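Local coordinates for protein Dye-decolorizing peroxidase (Irpex lacteus, PDB 7D8M) that binds heme b and probably works as a DyP-type peroxidase, using hydrogen peroxide to oxidise dyes and other substrates, at residues S73-G78 / N117-F122; D85-A90 / V206-S211; G262-G267 / D275-A280. One frame throughout, in Å; residues are numbered along the deposited sequence.

From the N terminus, residues 73-78 come first, at the start of helix 74-79, and residues 85-90 follow and run into helix 89-93. Interaction 1 closes when the chain returns at 117-122 and enters strand 120-126, tying the helix to the strand beside 67-72. Interaction 2 is open across that closure and closes only at 206-211, in the loop before strand 217-226, so the two cross. They touch directly, F77 CZ lying 3.7 Å from L86 CD1, and their centres are about 17 Å apart. Interaction 3 comes later in series, a short loop between helices 249-261 and 279-283 on the heme side, its centre about 41 Å from both others.

Interaction 1. Residues S73-G78 / N117-F122; sequences SHAGFG and NVDGVF
S73 meets residues 117-122 through both its backbone and its side chain. S73 N donates to D119 O over 3.0 Å, approaching from well above the carbonyl plane rather than along a lone pair. The hydroxyl S73 OG gives a shorter bond, 2.6 Å, to V118 O, and here the donor is tilted only 15° from the carbonyl plane. With its place between the backbone N and the carbonyl carbon (chi1 74°), S73 OG can also turn back on its own chain and accept from G76 N at 3.1 Å. S73 is thus the N-cap of helix 74-79, and the same oxygen that caps the helix ties it to the loop leading into strand 120-126.

The partner side is a classic beta bulge: D119 and G120 both face F30 on strand 24-32. The four antiparallel strands run in the order 67-72, 120-126, 24-32, 147-156, the arrangement of a ferredoxin-like fold, and the bulge lies where 120-126 begins.

The D119 side chain can be followed along the first turn of the helix. CG stands beside the backbone N, anti to the carbonyl carbon (chi1 -74°), which keeps the chain near G76: D119 CB is 3.7 Å from G76 CA, and D119 CG is 3.9 Å from the same atom. D119 OD1 then goes on to A75, 3.4 Å from A75 C and 3.6 Å from A75 CB. It is also near G76 N, but at too poor an angle to bond. The other oxygen, OD2, accepts from I32 N. Because G76 carries no side chain, D119 O can settle 3.3 Å from G76 CA in a CA-H...O contact. On strand 428-438, F436 touches the side chains of both S73 and V118.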
# COMPACT_ATOMS: atom_id res chain seq x y z
N SER A 73 -5.07 10.06 13.20
CA SER A 73 -5.26 8.82 13.94
C SER A 73 -6.41 8.96 14.94
O SER A 73 -6.85 10.06 15.26
CB SER A 73 -3.98 8.43 14.66
OG SER A 73 -3.75 9.26 15.80
N HIS A 74 -6.88 7.81 15.42
CA HIS A 74 -7.88 7.80 16.49
C HIS A 74 -7.43 8.62 17.68
O HIS A 74 -8.22 9.36 18.28
CB HIS A 74 -8.17 6.35 16.91
CG HIS A 74 -9.01 6.24 18.15
ND1 HIS A 74 -10.38 6.16 18.11
CD2 HIS A 74 -8.66 6.17 19.46
CE1 HIS A 74 -10.85 6.05 19.35
NE2 HIS A 74 -9.83 6.06 20.18
N ALA A 75 -6.14 8.52 18.04
CA ALA A 75 -5.62 9.36 19.11
C ALA A 75 -5.72 10.84 18.75
O ALA A 75 -6.01 11.68 19.61
CB ALA A 75 -4.17 8.97 19.42
N GLY A 76 -5.51 11.17 17.47
CA GLY A 76 -5.63 12.56 17.04
C GLY A 76 -7.05 13.08 17.15
O GLY A 76 -7.27 14.24 17.51
N PHE A 77 -8.04 12.24 16.83
CA PHE A 77 -9.43 12.60 17.08
C PHE A 77 -9.63 13.06 18.52
O PHE A 77 -10.20 14.13 18.78
CB PHE A 77 -10.36 11.41 16.81
CG PHE A 77 -10.69 11.17 15.37
CD1 PHE A 77 -9.71 11.17 14.39
CD2 PHE A 77 -12.00 10.89 14.99
CE1 PHE A 77 -10.03 10.91 13.05
CE2 PHE A 77 -12.33 10.62 13.66
CZ PHE A 77 -11.34 10.64 12.69
N GLY A 78 -9.16 12.25 19.47
CA GLY A 78 -9.29 12.61 20.87
C GLY A 78 -8.64 13.94 21.18
O GLY A 78 -9.24 14.81 21.82
N ASN A 117 0.92 7.81 20.60
CA ASN A 117 1.38 9.19 20.63
C ASN A 117 1.20 9.87 19.28
O ASN A 117 1.05 11.10 19.22
CB ASN A 117 2.85 9.23 21.04
CG ASN A 117 3.29 10.63 21.47
OD1 ASN A 117 2.73 11.20 22.40
ND2 ASN A 117 4.30 11.17 20.80
N VAL A 118 1.22 9.11 18.19
CA VAL A 118 1.07 9.70 16.86
C VAL A 118 -0.39 10.11 16.66
O VAL A 118 -1.30 9.27 16.72
CB VAL A 118 1.53 8.72 15.77
CG1 VAL A 118 1.08 9.21 14.39
CG2 VAL A 118 3.05 8.56 15.84
N ASP A 119 -0.61 11.41 16.45
CA ASP A 119 -1.94 11.97 16.28
C ASP A 119 -2.33 12.15 14.82
O ASP A 119 -3.52 12.25 14.51
CB ASP A 119 -2.03 13.34 16.99
CG ASP A 119 -2.10 13.21 18.50
OD1 ASP A 119 -2.61 12.18 18.99
OD2 ASP A 119 -1.65 14.13 19.21
N GLY A 120 -1.36 12.20 13.91
CA GLY A 120 -1.69 12.32 12.51
C GLY A 120 -0.42 12.42 11.69
O GLY A 120 0.70 12.36 12.21
N VAL A 121 -0.62 12.59 10.38
CA VAL A 121 0.50 12.64 9.46
C VAL A 121 0.17 13.60 8.33
O VAL A 121 -0.96 13.63 7.82
CB VAL A 121 0.84 11.23 8.93
CG1 VAL A 121 -0.40 10.59 8.28
CG2 VAL A 121 1.99 11.30 7.96
N PHE A 122 1.16 14.41 7.96
CA PHE A 122 1.13 15.21 6.74
C PHE A 122 1.88 14.44 5.66
O PHE A 122 2.99 13.97 5.91
CB PHE A 122 1.78 16.58 6.97
CG PHE A 122 0.87 17.62 7.58
CD1 PHE A 122 0.01 18.36 6.78
CD2 PHE A 122 0.91 17.89 8.94
CE1 PHE A 122 -0.82 19.33 7.33
CE2 PHE A 122 0.09 18.86 9.50
CZ PHE A 122 -0.78 19.58 8.69

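Interaction 2. Residues D85-A90 / V206-S211; sequences DLQDTA and VMNRPS
R209 curls its side chain round to the L86 carbonyl oxygen. CG leaves anti to the backbone N, and bends at the next two torsions (88° and 72°) bring R209 NH1 to 2.9 Å from L86 O. The hydrogen bond there is weak, since the N-H points well off the line to the oxygen (125°). V206 CB lies 3.5 Å above the R209 guanidinium plane, displaced toward its rim. A water sits at the guanidinium edge, in its plane; it accepts from R209 NH1 at 2.9 Å and donates to D88 OD2, so the two opposite charges are joined through the water. The firmer hold is at NE, which forms a salt bridge with D204.

Q87 runs out extended beyond CG and slants across V206, with Q87 CD 3.9 Å from V206 CG1. Its amide stands almost perpendicular to that of N208. Q87 OE1 meets N208 CB at 3.1 Å; N208 ND2 is close as well, but the angle is too poor for a hydrogen bond.

At the other end, the side chains of D85 and P210 slide past each other in opposite directions. P210 CG comes 3.1 Å from D85 O and 3.5 Å from D85 OD1, which also accepts from W212 NE1.

Residues 206-209 form a type I beta turn, and D88 is the N-cap of helix 89-93, its OD1 accepting from F91 N. The contact thus joins the loop entering that helix, in the N-terminal ferredoxin-like part, to the loop before strand 217-226 of the second four-stranded antiparallel sheet, where L86 and R209 both touch F218.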
# COMPACT_ATOMS: atom_id res chain seq x y z
N ASP A 85 -16.79 8.18 15.69
CA ASP A 85 -17.99 7.42 15.40
C ASP A 85 -17.93 6.81 13.99
O ASP A 85 -18.96 6.62 13.35
CB ASP A 85 -19.25 8.28 15.57
CG ASP A 85 -19.16 9.64 14.86
OD1 ASP A 85 -18.19 9.87 14.10
OD2 ASP A 85 -20.06 10.48 15.07
N LEU A 86 -16.73 6.51 13.51
CA LEU A 86 -16.58 5.98 12.16
C LEU A 86 -16.91 4.50 12.06
O LEU A 86 -17.17 4.01 10.96
CB LEU A 86 -15.16 6.24 11.65
CG LEU A 86 -14.81 7.66 11.17
CD1 LEU A 86 -13.30 7.89 11.15
CD2 LEU A 86 -15.39 7.91 9.80
N GLN A 87 -16.92 3.78 13.19
CA GLN A 87 -17.25 2.34 13.26
C GLN A 87 -16.20 1.46 12.59
O GLN A 87 -16.51 0.38 12.10
CB GLN A 87 -18.63 2.04 12.67
CG GLN A 87 -19.78 2.69 13.41
CD GLN A 87 -21.13 2.32 12.83
OE1 GLN A 87 -21.98 3.18 12.61
NE2 GLN A 87 -21.34 1.03 12.58
N ASP A 88 -14.95 1.91 12.56
CA ASP A 88 -13.84 1.10 12.06
C ASP A 88 -13.06 0.62 13.28
O ASP A 88 -12.36 1.40 13.93
CB ASP A 88 -12.96 1.89 11.10
CG ASP A 88 -12.01 1.00 10.31
OD1 ASP A 88 -11.08 0.43 10.92
OD2 ASP A 88 -12.20 0.88 9.07
N THR A 89 -13.20 -0.68 13.59
CA THR A 89 -12.63 -1.22 14.82
C THR A 89 -11.10 -1.22 14.78
O THR A 89 -10.45 -0.96 15.81
CB THR A 89 -13.17 -2.64 15.06
OG1 THR A 89 -12.76 -3.51 14.01
CG2 THR A 89 -14.70 -2.63 15.11
N ALA A 90 -10.50 -1.53 13.63
CA ALA A 90 -9.05 -1.41 13.49
C ALA A 90 -8.59 0.03 13.72
O ALA A 90 -7.66 0.29 14.48
CB ALA A 90 -8.59 -1.90 12.12
N VAL A 206 -20.40 0.13 5.95
CA VAL A 206 -20.96 0.81 7.13
C VAL A 206 -22.10 1.68 6.60
O VAL A 206 -21.91 2.84 6.23
CB VAL A 206 -19.91 1.62 7.88
CG1 VAL A 206 -20.56 2.43 9.01
CG2 VAL A 206 -18.83 0.72 8.44
N MET A 207 -23.29 1.09 6.53
CA MET A 207 -24.45 1.86 6.08
C MET A 207 -24.81 2.95 7.08
O MET A 207 -25.45 3.93 6.70
CB MET A 207 -25.62 0.90 5.84
CG MET A 207 -25.26 -0.18 4.81
SD MET A 207 -26.53 -1.43 4.52
CE MET A 207 -26.69 -1.36 2.74
N ASN A 208 -24.35 2.81 8.32
CA ASN A 208 -24.54 3.72 9.43
C ASN A 208 -23.56 4.91 9.44
O ASN A 208 -23.45 5.57 10.47
CB ASN A 208 -24.39 2.93 10.73
CG ASN A 208 -25.32 3.40 11.82
OD1 ASN A 208 -26.07 4.36 11.64
ND2 ASN A 208 -25.27 2.73 12.98
N ARG A 209 -22.87 5.19 8.34
CA ARG A 209 -21.68 6.04 8.41
C ARG A 209 -22.06 7.50 8.63
O ARG A 209 -22.98 8.01 7.96
CB ARG A 209 -20.83 5.89 7.14
CG ARG A 209 -19.44 6.53 7.22
CD ARG A 209 -18.37 5.60 7.79
NE ARG A 209 -18.00 4.53 6.87
CZ ARG A 209 -17.04 3.63 7.10
NH1 ARG A 209 -16.35 3.67 8.23
NH2 ARG A 209 -16.78 2.70 6.20
N PRO A 210 -21.39 8.20 9.55
CA PRO A 210 -21.73 9.61 9.82
C PRO A 210 -21.55 10.51 8.60
O PRO A 210 -20.70 10.27 7.74
CB PRO A 210 -20.74 10.01 10.93
CG PRO A 210 -20.31 8.76 11.55
CD PRO A 210 -20.41 7.67 10.51
N SER A 211 -22.35 11.58 8.56
CA SER A 211 -22.41 12.43 7.38
C SER A 211 -21.10 13.19 7.17
O SER A 211 -20.66 13.36 6.02
CB SER A 211 -23.57 13.42 7.50
OG SER A 211 -24.76 12.77 7.91
O HOH W 1 -14.65 1.33 8.24

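Interaction 3. Residues G262-G267 / D275-A280. With HEM (protoporphyrin IX containing Fe), chain B.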
# COMPACT_ATOMS: atom_id res chain seq x y z
N GLY A 262 4.27 -12.87 -8.84
CA GLY A 262 3.24 -12.90 -9.85
C GLY A 262 3.55 -12.05 -11.06
O GLY A 262 2.74 -11.99 -11.98
N ARG A 263 4.70 -11.39 -11.07
CA ARG A 263 5.15 -10.55 -12.17
C ARG A 263 6.66 -10.65 -12.27
O ARG A 263 7.34 -10.89 -11.27
CB ARG A 263 4.76 -9.06 -11.98
CG ARG A 263 3.27 -8.78 -12.05
CD ARG A 263 3.00 -7.27 -11.94
NE ARG A 263 1.56 -7.01 -11.87
CZ ARG A 263 0.79 -6.82 -12.94
NH1 ARG A 263 1.32 -6.87 -14.16
NH2 ARG A 263 -0.50 -6.59 -12.79
N TRP A 264 7.16 -10.50 -13.49
CA TRP A 264 8.57 -10.27 -13.72
C TRP A 264 8.92 -8.84 -13.29
O TRP A 264 8.04 -8.02 -13.03
CB TRP A 264 8.91 -10.50 -15.19
CG TRP A 264 8.66 -11.91 -15.67
CD1 TRP A 264 7.51 -12.40 -16.24
CD2 TRP A 264 9.58 -13.00 -15.63
NE1 TRP A 264 7.66 -13.73 -16.55
CE2 TRP A 264 8.92 -14.13 -16.18
CE3 TRP A 264 10.89 -13.14 -15.17
CZ2 TRP A 264 9.54 -15.37 -16.29
CZ3 TRP A 264 11.50 -14.37 -15.29
CH2 TRP A 264 10.83 -15.47 -15.84
N LYS A 265 10.22 -8.54 -13.23
CA LYS A 265 10.63 -7.21 -12.77
C LYS A 265 10.14 -6.11 -13.71
O LYS A 265 9.91 -4.97 -13.28
CB LYS A 265 12.16 -7.17 -12.61
CG LYS A 265 12.64 -7.97 -11.42
CD LYS A 265 14.14 -7.85 -11.20
CE LYS A 265 14.53 -8.56 -9.90
NZ LYS A 265 15.98 -8.89 -9.79
N SER A 266 9.95 -6.44 -14.99
CA SER A 266 9.43 -5.46 -15.95
C SER A 266 7.97 -5.10 -15.69
O SER A 266 7.49 -4.11 -16.25
CB SER A 266 9.55 -6.02 -17.36
OG SER A 266 8.58 -7.03 -17.56
N GLY A 267 7.26 -5.88 -14.88
CA GLY A 267 5.84 -5.72 -14.71
C GLY A 267 5.02 -6.73 -15.49
O GLY A 267 3.79 -6.80 -15.29
N ASP A 275 7.08 -18.05 -18.93
CA ASP A 275 8.36 -18.71 -19.17
C ASP A 275 9.53 -17.74 -19.26
O ASP A 275 10.66 -18.13 -18.94
CB ASP A 275 8.30 -19.55 -20.44
CG ASP A 275 7.23 -20.61 -20.37
OD1 ASP A 275 7.20 -21.34 -19.36
OD2 ASP A 275 6.42 -20.72 -21.31
N PHE A 276 9.29 -16.51 -19.68
CA PHE A 276 10.35 -15.51 -19.73
C PHE A 276 9.73 -14.13 -19.61
O PHE A 276 8.54 -13.94 -19.89
CB PHE A 276 11.17 -15.62 -21.03
CG PHE A 276 10.33 -15.74 -22.26
CD1 PHE A 276 9.76 -14.62 -22.84
CD2 PHE A 276 10.11 -16.98 -22.85
CE1 PHE A 276 9.00 -14.73 -23.98
CE2 PHE A 276 9.34 -17.10 -23.99
CZ PHE A 276 8.78 -15.97 -24.56
N ASP A 277 10.55 -13.18 -19.21
CA ASP A 277 10.09 -11.80 -19.13
C ASP A 277 9.76 -11.27 -20.52
O ASP A 277 10.38 -11.63 -21.52
CB ASP A 277 11.14 -10.92 -18.47
CG ASP A 277 10.58 -9.58 -18.05
OD1 ASP A 277 9.41 -9.28 -18.37
OD2 ASP A 277 11.32 -8.81 -17.37
N ASP A 278 8.76 -10.40 -20.57
CA ASP A 278 8.37 -9.73 -21.80
C ASP A 278 8.25 -8.26 -21.42
O ASP A 278 7.17 -7.81 -21.01
CB ASP A 278 7.08 -10.31 -22.36
CG ASP A 278 6.57 -9.56 -23.57
OD1 ASP A 278 7.24 -8.62 -24.03
OD2 ASP A 278 5.48 -9.92 -24.06
N PRO A 279 9.33 -7.49 -21.53
CA PRO A 279 9.31 -6.11 -21.04
C PRO A 279 8.37 -5.21 -21.80
O PRO A 279 7.93 -4.20 -21.23
CB PRO A 279 10.77 -5.64 -21.20
CG PRO A 279 11.56 -6.89 -21.44
CD PRO A 279 10.64 -7.86 -22.08
N ALA A 280 8.05 -5.51 -23.06
CA ALA A 280 7.05 -4.71 -23.75
C ALA A 280 5.67 -4.93 -23.15
O ALA A 280 4.90 -3.97 -22.98
CB ALA A 280 7.05 -5.03 -25.24
CHA HEM B . 1.01 -5.65 -5.88
CHB HEM B . 5.49 -5.38 -4.06
CHC HEM B . 3.61 -4.79 0.38
CHD HEM B . -0.84 -5.57 -1.38
C1A HEM B . 2.38 -5.61 -5.79
C2A HEM B . 3.32 -5.64 -6.90
C3A HEM B . 4.56 -5.55 -6.39
C4A HEM B . 4.44 -5.46 -4.95
CMA HEM B . 5.90 -5.55 -7.15
CAA HEM B . 2.91 -5.75 -8.40
CBA HEM B . 2.69 -4.36 -8.99
CGA HEM B . 1.22 -4.02 -9.08
O1A HEM B . 0.40 -4.93 -9.36
O2A HEM B . 0.86 -2.82 -8.90
C1B HEM B . 5.36 -5.16 -2.71
C2B HEM B . 6.46 -4.89 -1.80
C3B HEM B . 5.93 -4.74 -0.57
C4B HEM B . 4.50 -4.89 -0.67
CMB HEM B . 7.95 -4.85 -2.25
CAB HEM B . 6.64 -4.41 0.77
CBB HEM B . 7.86 -3.87 0.85
C1C HEM B . 2.25 -5.02 0.32
C2C HEM B . 1.33 -5.10 1.44
C3C HEM B . 0.09 -5.31 0.95
C4C HEM B . 0.20 -5.39 -0.50
CMC HEM B . 1.76 -4.93 2.92
CAC HEM B . -1.26 -5.49 1.69
CBC HEM B . -1.34 -5.92 2.96
C1D HEM B . -0.73 -5.53 -2.76
C2D HEM B . -1.83 -5.44 -3.71
C3D HEM B . -1.32 -5.47 -4.95
C4D HEM B . 0.12 -5.58 -4.83
CMD HEM B . -3.33 -5.35 -3.39
CAD HEM B . -2.12 -5.42 -6.26
CBD HEM B . -2.50 -6.85 -6.66
CGD HEM B . -3.39 -6.87 -7.89
O1D HEM B . -3.18 -7.77 -8.75
O2D HEM B . -4.29 -6.00 -8.02
NA HEM B . 3.10 -5.51 -4.62
NB HEM B . 4.18 -5.15 -1.99
NC HEM B . 1.53 -5.21 -0.83
ND HEM B . 0.45 -5.60 -3.47
FE HEM B . 2.34 -5.53 -2.69
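D277 lies across the W264 indole. In the pi contacts, D277 CA sits over the W264 five-membered ring, 3.7 Å from its centroid and only 9° off the ring normal, a CH-pi contact. The F276-D277 peptide lies over the same face, D277 N 3.5 Å and F276 C 3.4 Å above the plane of the W264 ring, F276 C offset toward the rim. The carboxylate of D277 is turned nearly parallel to the indole, and its CG packs against W264 CB.

Hydrogen bonds add to this. W264 NE1 donates to S273 O. Replacing W264 by an alanine would remove both the ring face and the N-H, and is likely to leave S273 O without its donor and the 275-277 backbone less held. S266 OG donates to D277 OD1 at 2.5 Å, on the syn lone pair, and also accepts from A268 N. The type I turn W264-G267 is closed by G267 N to W264 O, and R263 NH1 donates to G267 O at its end over 2.7 Å, in the guanidinium plane.

A weak hydrogen bond reaches the cofactor: R263 NE to the heme propionate oxygen O1A, 3.5 Å.

The 262-267 segment leaves helix 249-261, whose E254, L255 and S258 touch the W264 side chain, while D278 N-caps helix 279-283, its OD1 accepting a weak bond from A280 N.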